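Local coordinates for protein beta-hexosaminidase Amuc_2018 (Akkermansia muciniphila, PDB 6JEB) that hydrolyses terminal non-reducing N-acetylglucosamine and N-acetylgalactosamine units from glycans as a family 20 beta-N-acetylhexosaminidase, at residues 168-173 with 245-250; 112-117 with 178-183; 88-93 with 390-395; 318-323 with 340-345. All coordinates share one frame; numbering follows the deposited sequence.

Contact 1: residues 168-173 with 245-250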
loop_
_atom_site.group_PDB
_atom_site.type_symbol
_atom_site.label_atom_id
_atom_site.label_comp_id
_atom_site.label_asym_id
_atom_site.label_seq_id
_atom_site.Cartn_x
_atom_site.Cartn_y
_atom_site.Cartn_z
ATOM N N GLN A 168 -4.400 20.244 6.211
ATOM C CA GLN A 168 -5.049 20.626 4.961
ATOM C C GLN A 168 -4.518 19.814 3.780
ATOM O O GLN A 168 -5.290 19.412 2.898
ATOM C CB GLN A 168 -4.854 22.125 4.740
ATOM C CG GLN A 168 -5.698 22.720 3.642
ATOM C CD GLN A 168 -5.648 24.241 3.652
ATOM O OE1 GLN A 168 -6.385 24.894 4.395
ATOM N NE2 GLN A 168 -4.766 24.813 2.837
ATOM N N GLU A 169 -3.207 19.550 3.746
ATOM C CA GLU A 169 -2.661 18.703 2.688
ATOM C C GLU A 169 -3.221 17.287 2.754
ATOM O O GLU A 169 -3.499 16.674 1.718
ATOM C CB GLU A 169 -1.135 18.659 2.760
ATOM C CG GLU A 169 -0.442 19.883 2.208
ATOM C CD GLU A 169 1.063 19.812 2.421
ATOM O OE1 GLU A 169 1.486 19.228 3.448
ATOM O OE2 GLU A 169 1.820 20.330 1.561
ATOM N N LEU A 170 -3.345 16.726 3.960
ATOM C CA LEU A 170 -3.864 15.365 4.057
ATOM C C LEU A 170 -5.338 15.304 3.665
ATOM O O LEU A 170 -5.769 14.343 3.012
ATOM C CB LEU A 170 -3.609 14.796 5.450
ATOM C CG LEU A 170 -2.124 14.597 5.766
ATOM C CD1 LEU A 170 -1.927 14.194 7.216
ATOM C CD2 LEU A 170 -1.487 13.563 4.839
ATOM N N LYS A 171 -6.120 16.331 4.025
ATOM C CA LYS A 171 -7.514 16.365 3.591
ATOM C C LYS A 171 -7.616 16.549 2.082
ATOM O O LYS A 171 -8.511 15.977 1.441
ATOM C CB LYS A 171 -8.299 17.438 4.351
ATOM C CG LYS A 171 -8.470 17.110 5.836
ATOM C CD LYS A 171 -9.380 18.089 6.560
ATOM C CE LYS A 171 -9.674 17.598 7.974
ATOM N NZ LYS A 171 -10.700 18.410 8.705
ATOM N N GLU A 172 -6.702 17.327 1.494
ATOM C CA GLU A 172 -6.642 17.423 0.039
ATOM C C GLU A 172 -6.372 16.055 -0.580
ATOM O O GLU A 172 -7.044 15.647 -1.538
ATOM C CB GLU A 172 -5.565 18.421 -0.394
ATOM C CG GLU A 172 -5.451 18.511 -1.912
ATOM C CD GLU A 172 -4.173 19.163 -2.398
ATOM O OE1 GLU A 172 -3.145 19.101 -1.686
ATOM O OE2 GLU A 172 -4.194 19.739 -3.503
ATOM N N LEU A 173 -5.385 15.334 -0.043
ATOM C CA LEU A 173 -5.044 14.017 -0.570
ATOM C C LEU A 173 -6.236 13.071 -0.496
ATOM O O LEU A 173 -6.501 12.322 -1.444
ATOM C CB LEU A 173 -3.867 13.439 0.220
ATOM C CG LEU A 173 -3.432 12.024 -0.166
ATOM C CD1 LEU A 173 -2.896 11.978 -1.592
ATOM C CD2 LEU A 173 -2.391 11.496 0.833
ATOM N N ASP A 245 -10.718 12.721 12.007
ATOM C CA ASP A 245 -11.090 13.930 11.286
ATOM C C ASP A 245 -10.610 13.892 9.838
ATOM O O ASP A 245 -11.330 14.339 8.938
ATOM C CB ASP A 245 -10.539 15.154 12.014
ATOM C CG ASP A 245 -11.078 16.445 11.458
ATOM O OD1 ASP A 245 -12.312 16.561 11.321
ATOM O OD2 ASP A 245 -10.274 17.346 11.167
ATOM N N ILE A 246 -9.415 13.361 9.593
ATOM C CA ILE A 246 -8.771 13.477 8.285
ATOM C C ILE A 246 -9.174 12.356 7.348
ATOM O O ILE A 246 -9.418 12.590 6.160
ATOM C CB ILE A 246 -7.239 13.529 8.448
ATOM C CG1 ILE A 246 -6.820 14.769 9.235
ATOM C CG2 ILE A 246 -6.552 13.486 7.074
ATOM C CD1 ILE A 246 -5.374 14.693 9.715
ATOM N N PHE A 247 -9.181 11.121 7.848
ATOM C CA PHE A 247 -9.227 9.945 6.986
ATOM C C PHE A 247 -10.564 9.243 7.138
ATOM O O PHE A 247 -10.747 8.451 8.073
ATOM C CB PHE A 247 -8.076 8.994 7.331
ATOM C CG PHE A 247 -6.717 9.575 7.057
ATOM C CD1 PHE A 247 -6.239 9.678 5.754
ATOM C CD2 PHE A 247 -5.921 10.038 8.097
ATOM C CE1 PHE A 247 -4.980 10.220 5.491
ATOM C CE2 PHE A 247 -4.657 10.577 7.851
ATOM C CZ PHE A 247 -4.187 10.671 6.541
ATOM N N PRO A 248 -11.514 9.471 6.227
ATOM C CA PRO A 248 -12.854 8.885 6.379
ATOM C C PRO A 248 -12.906 7.380 6.168
ATOM O O PRO A 248 -13.967 6.792 6.403
ATOM C CB PRO A 248 -13.678 9.620 5.314
ATOM C CG PRO A 248 -12.671 9.995 4.276
ATOM C CD PRO A 248 -11.422 10.343 5.043
ATOM N N SER A 249 -11.813 6.734 5.747
ATOM C CA SER A 249 -11.843 5.279 5.626
ATOM C C SER A 249 -12.128 4.618 6.966
ATOM O O SER A 249 -12.687 3.512 7.013
ATOM C CB SER A 249 -10.519 4.756 5.061
ATOM O OG SER A 249 -9.452 4.985 5.974
ATOM N N GLY A 250 -11.749 5.270 8.064
ATOM C CA GLY A 250 -11.937 4.690 9.374
ATOM C C GLY A 250 -11.036 3.519 9.689
ATOM O O GLY A 250 -11.190 2.909 10.748
#

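Contact 2: residues 112-117 with 178-183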
loop_
_atom_site.group_PDB
_atom_site.type_symbol
_atom_site.label_atom_id
_atom_site.label_comp_id
_atom_site.label_asym_id
_atom_site.label_seq_id
_atom_site.Cartn_x
_atom_site.Cartn_y
_atom_site.Cartn_z
ATOM N N PHE A 112 1.676 10.111 -8.187
ATOM C CA PHE A 112 1.636 8.713 -7.774
ATOM C C PHE A 112 0.202 8.190 -7.776
ATOM O O PHE A 112 -0.064 7.072 -8.239
ATOM C CB PHE A 112 2.269 8.585 -6.379
ATOM C CG PHE A 112 2.532 7.172 -5.958
ATOM C CD1 PHE A 112 1.541 6.427 -5.329
ATOM C CD2 PHE A 112 3.770 6.580 -6.195
ATOM C CE1 PHE A 112 1.774 5.115 -4.949
ATOM C CE2 PHE A 112 4.011 5.263 -5.807
ATOM C CZ PHE A 112 3.008 4.532 -5.188
ATOM N N VAL A 113 -0.739 8.998 -7.286
ATOM C CA VAL A 113 -2.139 8.583 -7.243
ATOM C C VAL A 113 -2.715 8.440 -8.650
ATOM O O VAL A 113 -3.422 7.466 -8.945
ATOM C CB VAL A 113 -2.957 9.552 -6.368
ATOM C CG1 VAL A 113 -4.464 9.322 -6.566
ATOM C CG2 VAL A 113 -2.564 9.368 -4.904
ATOM N N ASP A 114 -2.444 9.402 -9.540
ATOM C CA ASP A 114 -2.982 9.296 -10.895
ATOM C C ASP A 114 -2.508 8.015 -11.568
ATOM O O ASP A 114 -3.281 7.341 -12.262
ATOM C CB ASP A 114 -2.567 10.504 -11.740
ATOM C CG ASP A 114 -3.340 11.763 -11.400
ATOM O OD1 ASP A 114 -4.112 11.764 -10.425
ATOM O OD2 ASP A 114 -3.177 12.768 -12.129
ATOM N N MET A 115 -1.236 7.666 -11.374
ATOM C CA MET A 115 -0.709 6.465 -12.011
ATOM C C MET A 115 -1.337 5.198 -11.433
ATOM O O MET A 115 -1.679 4.280 -12.188
ATOM C CB MET A 115 0.816 6.454 -11.936
ATOM C CG MET A 115 1.408 7.584 -12.770
ATOM S SD MET A 115 3.201 7.662 -12.728
ATOM C CE MET A 115 3.629 6.165 -13.604
ATOM N N MET A 116 -1.500 5.116 -10.110
ATOM C CA MET A 116 -2.113 3.905 -9.558
ATOM C C MET A 116 -3.589 3.792 -9.951
ATOM O O MET A 116 -4.090 2.685 -10.200
ATOM C CB MET A 116 -1.913 3.813 -8.042
ATOM C CG MET A 116 -2.765 4.769 -7.229
ATOM S SD MET A 116 -2.204 4.874 -5.514
ATOM C CE MET A 116 -2.800 3.305 -4.873
ATOM N N ALA A 117 -4.296 4.923 -10.033
ATOM C CA ALA A 117 -5.687 4.883 -10.474
ATOM C C ALA A 117 -5.794 4.382 -11.908
ATOM O O ALA A 117 -6.765 3.707 -12.267
ATOM C CB ALA A 117 -6.323 6.269 -10.355
ATOM N N ALA A 178 -10.305 10.097 -3.339
ATOM C CA ALA A 178 -11.695 9.652 -3.412
ATOM C C ALA A 178 -12.261 9.873 -4.806
ATOM O O ALA A 178 -13.002 9.028 -5.326
ATOM C CB ALA A 178 -12.547 10.382 -2.369
ATOM N N ALA A 179 -11.895 10.995 -5.438
ATOM C CA ALA A 179 -12.356 11.297 -6.785
ATOM C C ALA A 179 -11.820 10.304 -7.804
ATOM O O ALA A 179 -12.358 10.226 -8.919
ATOM C CB ALA A 179 -11.908 12.706 -7.174
ATOM N N ARG A 180 -10.774 9.558 -7.445
ATOM C CA ARG A 180 -10.133 8.583 -8.312
ATOM C C ARG A 180 -10.326 7.155 -7.808
ATOM O O ARG A 180 -9.595 6.247 -8.217
ATOM C CB ARG A 180 -8.654 8.939 -8.495
ATOM C CG ARG A 180 -8.468 10.307 -9.166
ATOM C CD ARG A 180 -7.081 10.943 -8.924
ATOM N NE ARG A 180 -6.930 12.186 -9.690
ATOM C CZ ARG A 180 -7.501 13.348 -9.371
ATOM N NH1 ARG A 180 -8.273 13.445 -8.294
ATOM N NH2 ARG A 180 -7.317 14.420 -10.147
ATOM N N GLY A 181 -11.312 6.942 -6.935
ATOM C CA GLY A 181 -11.672 5.609 -6.503
ATOM C C GLY A 181 -10.785 4.998 -5.444
ATOM O O GLY A 181 -10.818 3.779 -5.254
ATOM N N ILE A 182 -10.001 5.800 -4.729
ATOM C CA ILE A 182 -8.971 5.282 -3.839
ATOM C C ILE A 182 -9.276 5.711 -2.409
ATOM O O ILE A 182 -9.463 6.905 -2.145
ATOM C CB ILE A 182 -7.582 5.760 -4.293
ATOM C CG1 ILE A 182 -7.240 5.125 -5.650
ATOM C CG2 ILE A 182 -6.514 5.435 -3.253
ATOM C CD1 ILE A 182 -6.166 5.877 -6.434
ATOM N N ASP A 183 -9.349 4.732 -1.497
ATOM C CA ASP A 183 -9.443 4.998 -0.065
ATOM C C ASP A 183 -8.039 5.109 0.510
ATOM O O ASP A 183 -7.140 4.364 0.113
ATOM C CB ASP A 183 -10.139 3.847 0.673
ATOM C CG ASP A 183 -11.623 3.741 0.366
ATOM O OD1 ASP A 183 -12.188 4.630 -0.308
ATOM O OD2 ASP A 183 -12.227 2.742 0.816
HETATM O O HOH W 1 -5.484 14.153 -12.485
#

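Contact 3: residues 88-93 with 390-395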
loop_
_atom_site.group_PDB
_atom_site.type_symbol
_atom_site.label_atom_id
_atom_site.label_comp_id
_atom_site.label_asym_id
_atom_site.label_seq_id
_atom_site.Cartn_x
_atom_site.Cartn_y
_atom_site.Cartn_z
ATOM N N PRO A 88 -13.531 -6.933 -10.344
ATOM C CA PRO A 88 -12.257 -7.377 -9.766
ATOM C C PRO A 88 -12.357 -8.683 -8.992
ATOM O O PRO A 88 -13.334 -8.957 -8.288
ATOM C CB PRO A 88 -11.892 -6.240 -8.806
ATOM C CG PRO A 88 -13.205 -5.627 -8.434
ATOM C CD PRO A 88 -14.017 -5.693 -9.712
ATOM N N ARG A 89 -11.273 -9.455 -9.083
ATOM C CA ARG A 89 -11.146 -10.680 -8.302
ATOM C C ARG A 89 -11.133 -10.385 -6.807
ATOM O O ARG A 89 -11.794 -11.084 -6.022
ATOM C CB ARG A 89 -9.869 -11.419 -8.709
ATOM C CG ARG A 89 -9.648 -12.711 -7.940
ATOM C CD ARG A 89 -8.346 -13.396 -8.306
ATOM N NE ARG A 89 -8.188 -14.647 -7.565
ATOM C CZ ARG A 89 -7.051 -15.336 -7.473
ATOM N NH1 ARG A 89 -5.941 -14.895 -8.069
ATOM N NH2 ARG A 89 -7.023 -16.462 -6.772
ATOM N N TYR A 90 -10.385 -9.354 -6.393
ATOM C CA TYR A 90 -10.247 -9.008 -4.991
ATOM C C TYR A 90 -10.661 -7.569 -4.736
ATOM O O TYR A 90 -10.391 -6.685 -5.558
ATOM C CB TYR A 90 -8.804 -9.155 -4.518
ATOM C CG TYR A 90 -8.345 -10.575 -4.386
ATOM C CD1 TYR A 90 -8.808 -11.386 -3.348
ATOM C CD2 TYR A 90 -7.446 -11.116 -5.297
ATOM C CE1 TYR A 90 -8.377 -12.695 -3.222
ATOM C CE2 TYR A 90 -7.014 -12.425 -5.185
ATOM C CZ TYR A 90 -7.481 -13.210 -4.150
ATOM O OH TYR A 90 -7.044 -14.507 -4.040
ATOM N N PRO A 91 -11.284 -7.303 -3.587
ATOM C CA PRO A 91 -11.742 -5.941 -3.288
ATOM C C PRO A 91 -10.667 -5.019 -2.754
ATOM O O PRO A 91 -10.891 -3.803 -2.725
ATOM C CB PRO A 91 -12.822 -6.161 -2.222
ATOM C CG PRO A 91 -12.416 -7.453 -1.556
ATOM C CD PRO A 91 -11.836 -8.302 -2.654
ATOM N N TRP A 92 -9.530 -5.543 -2.306
ATOM C CA TRP A 92 -8.443 -4.733 -1.763
ATOM C C TRP A 92 -7.265 -4.830 -2.724
ATOM O O TRP A 92 -6.661 -5.896 -2.862
ATOM C CB TRP A 92 -8.038 -5.235 -0.376
ATOM C CG TRP A 92 -7.005 -4.335 0.258
ATOM C CD1 TRP A 92 -5.690 -4.190 -0.113
ATOM C CD2 TRP A 92 -7.221 -3.418 1.337
ATOM N NE1 TRP A 92 -5.078 -3.244 0.681
ATOM C CE2 TRP A 92 -5.995 -2.758 1.582
ATOM C CE3 TRP A 92 -8.332 -3.102 2.130
ATOM C CZ2 TRP A 92 -5.849 -1.794 2.589
ATOM C CZ3 TRP A 92 -8.189 -2.146 3.124
ATOM C CH2 TRP A 92 -6.954 -1.504 3.348
ATOM N N ARG A 93 -6.929 -3.721 -3.381
ATOM C CA ARG A 93 -5.802 -3.682 -4.318
ATOM C C ARG A 93 -5.016 -2.417 -3.994
ATOM O O ARG A 93 -5.435 -1.314 -4.356
ATOM C CB ARG A 93 -6.300 -3.720 -5.762
ATOM C CG ARG A 93 -7.193 -4.941 -6.050
ATOM C CD ARG A 93 -7.796 -4.933 -7.465
ATOM N NE ARG A 93 -8.406 -3.648 -7.786
ATOM C CZ ARG A 93 -9.591 -3.236 -7.346
ATOM N NH1 ARG A 93 -10.348 -4.023 -6.579
ATOM N NH2 ARG A 93 -10.025 -2.023 -7.674
ATOM N N GLY A 390 -10.684 -17.981 1.168
ATOM C CA GLY A 390 -11.686 -16.952 0.946
ATOM C C GLY A 390 -11.576 -15.759 1.870
ATOM O O GLY A 390 -12.204 -14.729 1.601
ATOM N N HIS A 391 -10.807 -15.879 2.947
ATOM C CA HIS A 391 -10.557 -14.776 3.860
ATOM C C HIS A 391 -9.463 -13.840 3.359
ATOM O O HIS A 391 -9.153 -12.853 4.038
ATOM C CB HIS A 391 -10.193 -15.325 5.244
ATOM C CG HIS A 391 -8.937 -16.138 5.250
ATOM N ND1 HIS A 391 -8.794 -17.287 4.501
ATOM C CD2 HIS A 391 -7.765 -15.964 5.905
ATOM C CE1 HIS A 391 -7.587 -17.786 4.696
ATOM N NE2 HIS A 391 -6.941 -17.000 5.539
ATOM N N ILE A 392 -8.878 -14.121 2.199
ATOM C CA ILE A 392 -7.918 -13.209 1.582
ATOM C C ILE A 392 -8.695 -12.083 0.911
ATOM O O ILE A 392 -9.540 -12.329 0.042
ATOM C CB ILE A 392 -7.020 -13.938 0.574
ATOM C CG1 ILE A 392 -6.170 -14.992 1.285
ATOM C CG2 ILE A 392 -6.137 -12.939 -0.181
ATOM C CD1 ILE A 392 -5.402 -15.904 0.339
ATOM N N ARG A 393 -8.412 -10.847 1.322
ATOM C CA ARG A 393 -9.114 -9.679 0.812
ATOM C C ARG A 393 -8.459 -9.083 -0.423
ATOM O O ARG A 393 -9.117 -8.318 -1.139
ATOM C CB ARG A 393 -9.198 -8.594 1.892
ATOM C CG ARG A 393 -9.914 -9.039 3.163
ATOM C CD ARG A 393 -9.884 -7.943 4.218
ATOM N NE ARG A 393 -10.581 -6.734 3.785
ATOM C CZ ARG A 393 -10.661 -5.620 4.506
ATOM N NH1 ARG A 393 -10.087 -5.560 5.701
ATOM N NH2 ARG A 393 -11.316 -4.564 4.036
ATOM N N GLY A 394 -7.199 -9.397 -0.688
ATOM C CA GLY A 394 -6.560 -8.874 -1.878
ATOM C C GLY A 394 -5.048 -8.799 -1.719
ATOM O O GLY A 394 -4.442 -9.597 -1.004
ATOM N N VAL A 395 -4.466 -7.831 -2.415
ATOM C CA VAL A 395 -3.025 -7.749 -2.609
ATOM C C VAL A 395 -2.577 -6.329 -2.306
ATOM O O VAL A 395 -3.355 -5.379 -2.421
ATOM C CB VAL A 395 -2.650 -8.161 -4.053
ATOM C CG1 VAL A 395 -3.104 -7.101 -5.063
ATOM C CG2 VAL A 395 -1.168 -8.452 -4.173
#

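Contact 4: residues 318-323 with 340-345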
loop_
_atom_site.group_PDB
_atom_site.type_symbol
_atom_site.label_atom_id
_atom_site.label_comp_id
_atom_site.label_asym_id
_atom_site.label_seq_id
_atom_site.Cartn_x
_atom_site.Cartn_y
_atom_site.Cartn_z
ATOM N N GLY A 318 -11.578 -11.468 13.441
ATOM C CA GLY A 318 -12.213 -10.435 12.662
ATOM C C GLY A 318 -11.282 -9.332 12.203
ATOM O O GLY A 318 -11.652 -8.566 11.306
ATOM N N GLU A 319 -10.090 -9.228 12.790
ATOM C CA GLU A 319 -9.133 -8.211 12.377
ATOM C C GLU A 319 -8.413 -8.648 11.102
ATOM O O GLU A 319 -8.366 -9.832 10.759
ATOM C CB GLU A 319 -8.122 -7.930 13.500
ATOM C CG GLU A 319 -8.747 -7.232 14.716
ATOM C CD GLU A 319 -7.805 -7.089 15.919
ATOM O OE1 GLU A 319 -6.812 -7.843 16.019
ATOM O OE2 GLU A 319 -8.066 -6.211 16.771
ATOM N N THR A 320 -7.861 -7.669 10.392
ATOM C CA THR A 320 -7.123 -7.896 9.154
ATOM C C THR A 320 -5.626 -7.743 9.395
ATOM O O THR A 320 -5.183 -6.771 10.027
ATOM C CB THR A 320 -7.582 -6.923 8.062
ATOM O OG1 THR A 320 -8.930 -7.230 7.695
ATOM C CG2 THR A 320 -6.700 -7.032 6.823
ATOM N N VAL A 321 -4.852 -8.697 8.875
ATOM C CA VAL A 321 -3.398 -8.672 8.950
ATOM C C VAL A 321 -2.823 -8.799 7.545
ATOM O O VAL A 321 -3.465 -9.335 6.636
ATOM C CB VAL A 321 -2.847 -9.776 9.881
ATOM C CG1 VAL A 321 -3.414 -9.623 11.299
ATOM C CG2 VAL A 321 -3.140 -11.163 9.320
ATOM N N TYR A 322 -1.600 -8.291 7.370
ATOM C CA TYR A 322 -0.891 -8.326 6.095
ATOM C C TYR A 322 0.225 -9.360 6.182
ATOM O O TYR A 322 1.154 -9.205 6.984
ATOM C CB TYR A 322 -0.251 -6.973 5.787
ATOM C CG TYR A 322 -1.186 -5.824 5.495
ATOM C CD1 TYR A 322 -1.988 -5.268 6.488
ATOM C CD2 TYR A 322 -1.222 -5.250 4.233
ATOM C CE1 TYR A 322 -2.820 -4.189 6.211
ATOM C CE2 TYR A 322 -2.043 -4.170 3.956
ATOM C CZ TYR A 322 -2.833 -3.641 4.945
ATOM O OH TYR A 322 -3.635 -2.567 4.647
ATOM N N ALA A 323 0.157 -10.387 5.338
ATOM C CA ALA A 323 1.237 -11.363 5.252
ATOM C C ALA A 323 2.373 -10.776 4.428
ATOM O O ALA A 323 2.158 -10.309 3.307
ATOM C CB ALA A 323 0.732 -12.649 4.597
ATOM N N GLY A 340 -9.502 -17.039 12.488
ATOM C CA GLY A 340 -10.599 -16.148 12.158
ATOM C C GLY A 340 -10.170 -14.755 11.759
ATOM O O GLY A 340 -10.924 -13.799 11.958
ATOM N N LEU A 341 -8.974 -14.614 11.203
ATOM C CA LEU A 341 -8.471 -13.320 10.767
ATOM C C LEU A 341 -8.626 -13.183 9.259
ATOM O O LEU A 341 -8.592 -14.170 8.519
ATOM C CB LEU A 341 -6.990 -13.166 11.126
ATOM C CG LEU A 341 -6.660 -13.368 12.605
ATOM C CD1 LEU A 341 -5.156 -13.403 12.851
ATOM C CD2 LEU A 341 -7.303 -12.267 13.430
ATOM N N ASN A 342 -8.799 -11.946 8.807
ATOM C CA ASN A 342 -8.755 -11.649 7.384
ATOM C C ASN A 342 -7.324 -11.315 6.983
ATOM O O ASN A 342 -6.518 -10.867 7.801
ATOM C CB ASN A 342 -9.711 -10.508 7.057
ATOM C CG ASN A 342 -11.154 -10.873 7.378
ATOM O OD1 ASN A 342 -11.631 -11.939 6.993
ATOM N ND2 ASN A 342 -11.840 -10.010 8.112
ATOM N N LEU A 343 -7.007 -11.543 5.712
ATOM C CA LEU A 343 -5.624 -11.496 5.263
ATOM C C LEU A 343 -5.505 -10.660 4.000
ATOM O O LEU A 343 -6.300 -10.811 3.070
ATOM C CB LEU A 343 -5.100 -12.912 5.000
ATOM C CG LEU A 343 -3.622 -13.013 4.630
ATOM C CD1 LEU A 343 -2.774 -12.489 5.776
ATOM C CD2 LEU A 343 -3.244 -14.447 4.288
ATOM N N ILE A 344 -4.501 -9.784 3.971
ATOM C CA ILE A 344 -4.091 -9.090 2.757
ATOM C C ILE A 344 -2.706 -9.619 2.407
ATOM O O ILE A 344 -1.835 -9.708 3.278
ATOM C CB ILE A 344 -4.090 -7.561 2.946
ATOM C CG1 ILE A 344 -5.528 -7.055 3.134
ATOM C CG2 ILE A 344 -3.447 -6.868 1.750
ATOM C CD1 ILE A 344 -5.618 -5.619 3.638
ATOM N N MET A 345 -2.508 -9.996 1.148
ATOM C CA MET A 345 -1.255 -10.599 0.711
ATOM C C MET A 345 -0.276 -9.502 0.298
ATOM O O MET A 345 -0.521 -8.778 -0.670
ATOM C CB MET A 345 -1.524 -11.554 -0.453
ATOM C CG MET A 345 -0.294 -12.267 -0.986
ATOM S SD MET A 345 0.638 -13.129 0.300
ATOM C CE MET A 345 -0.553 -14.342 0.877
HETATM O O HOH W 2 -11.187 -7.436 8.956
#

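Contact 1: residues 168-173 with 245-250
Leu170 and Ile246 form the tight half of this contact, where helix 167-178 lies against the last turn of helix 230-246 on the outside of the catalytic TIM barrel. CB of Leu170 sits 3.6 Å from CG2 of Ile246, and the backbones come close as well, with the CA atoms of Lys171 and Ile246 5.7 Å apart. The CG2 methyl does double duty: with the branch anti to the backbone N, it meets Leu170 and also stands 3.5 Å above the centre of the Phe247 ring. That ring reaches Leu170 more loosely, its CZ lying 4.2 Å from CD1 of the leucine at an oblique angle. Leu126 of strand 123-127 and Val184 and Pro186 of strand 183-187 also touch Phe247, so the apolar side runs inward to the barrel wall. Just past the helix end, a type I turn from Phe247 to Gly250 leads the chain toward strand 251-253.

The other side is polar and faces solvent. Lys171 extends its chain beyond CG and, in the one of two Asp245 conformers described here, places NZ 2.7 Å from OD2 of Asp245 in a salt bridge. The ammonium then approaches from above the carboxylate plane, 44° out of it. In this conformer OD2 has a second cationic partner in Lys167, so two lysines of one helix share a single carboxylate oxygen. The chemistry therefore grades from hydrocarbon packing inside to a charged rim outside; being solvent-exposed, the ion pair probably contributes less to holding the helices together than the buried methyl groups do.

Contact 2: residues 112-117 with 178-183
Asp114 and Arg180 meet in a salt bridge, with OD1 2.9 Å from NE, at a joint of the TIM barrel where helix 106-118 packs on the turn between helix 167-178 and strand 183-187. The carboxylate and guanidinium planes are nearly parallel, 5° apart, but stepped: OD1 lies out of the guanidinium plane, NE-H cannot aim straight at it, and the hydrogen bond is weak, with an N-H...O angle of only 122°. A water completes the link: it donates to Asp114 OD2 at 2.7 Å and accepts from Arg180 NH2 at the edge of the guanidinium, in its plane. Tyr176 ties both ends together, its OH hydrogen-bonded to Asp114 OD1, its carbonyl oxygen to Arg180 NH1, and its ring engaged with the arginine in a cation-pi contact. A leucine in place of Arg180 would probably leave Asp114 without its cationic mate and the bridging water without one of its two anchors, although Tyr176 could still hold the carboxylate.

Inward from the charges, the aliphatic part of Arg180 runs extended from CG to NE and crosses Val113 at about a right angle, CD lying 3.9 Å from CG1. Its CB rests on that of Ala117. Gly181, with positive phi, is the C-prime residue of a Schellman motif that ends helix 167-178 and turns the chain toward the barrel strand. Ile182 then points to helix 106-118, and Leu124 of strand 123-127 packs against it. The apolar packing converges on one methyl, Ile182 CD1, which touches Val113 CG1 and Ala117 CB and lies 3.7 Å from Met116 CG.

Contact 3: residues 88-93 with 390-395
Tyr90 leans on the backbone of the neighbouring strand, its CB and CG each 3.5 Å from CA of Gly394. At the ring edge, CE1 lies near the carbonyl oxygen of Ile392, which is close to the ring plane, and 3.8 Å from CG2 of the same residue. An alanine at Tyr90 would probably open a gap beside Gly394 and leave the Ile392 methyl without its aromatic neighbour.

Trp92 and Arg393 cross obliquely, ring and guanidinium planes 73° apart. CE3 of the indole stands 3.8 Å above one face of the guanidinium, offset toward its rim, while NH1 of Arg393 is bonded to Thr320. The indole extends on the far side of CB from its own backbone N (chi1 -175°), which brings CD1 near the oxygen of Val395, in the ring plane, and NE1 bonds to His396.

Two parallel-strand hydrogen bonds of 3.0 Å flank Gly394: Trp92 N to Arg393 O and Val395 N to Trp92 O. Gly394 CA also makes a CA-H...O contact of 3.1 Å with Trp92 O. A CB at this position would be directed into that same oxygen, and the backbone angles by themselves call for glycine.

This pairing of strands 92-97 and 392-399, the first and last of the eight, closes the TIM barrel. Strand 342-345 flanks the pair beyond 392-399, and helix 417-426 packs outside against Arg93 and Val395.

Contact 4: residues 318-323 with 340-345
Gly340, in the Schellman motif that ends helix 329-339, accepts a 2.8 Å hydrogen bond at its O from Gly318 N before strand pairing begins. Leu341 follows, its CB and CD2 lying along the carbonyl of Glu319. Asn342 is held from two directions: its N bonds to Glu319 O and its O receives Val321 N, each at 2.9 Å. Its ND2 donates a hydrogen bond to a water 2.8 Å away, which donates to Gly318 O and also bonds Thr320 OG1, itself a partner of Arg393.

The strands run parallel, 32° apart, as the two arms of a right-handed beta-alpha-beta crossover in the TIM barrel. Leu343 turns to the side of helix 329-339, where in one of its two conformers CD1 sits 3.7 Å from CB of Ala323.

Ile344 lies on the other face. Its CG1 and the CG of Tyr322 both stand beside their own backbone N (chi1 -67° and -68°), which sets the side chains alongside each other and brings CD1 over one ring face, 4.0 Å from the centroid, in a CH-pi contact. Tyr322 OH bonds to Gln305, and the ring meets that of Trp307 in the acetamide pocket. Met345, in the conformer described, turns CE toward Ala323.

How the contacts relate
All four contacts belong to one TIM barrel but to different layers of it. Contacts 3 and 4 are its strand wall, built largely from backbone hydrogen bonds; they share a sheet, strands 392-399 and 342-345 being neighbours, and interlock at Arg393, whose backbone N reaches Leu343 O, and where Trp92 packs against Tyr322. Contacts 1 and 2 lie in the outer helical layer, where buried apolar packing is edged by a salt bridge. Both draw on helix 167-178 or the turn after it, and they meet where Leu173 packs on Val113. Contact 4 comes nearest the acetamide pocket, whereas contact 1 is remote from the annotated sites.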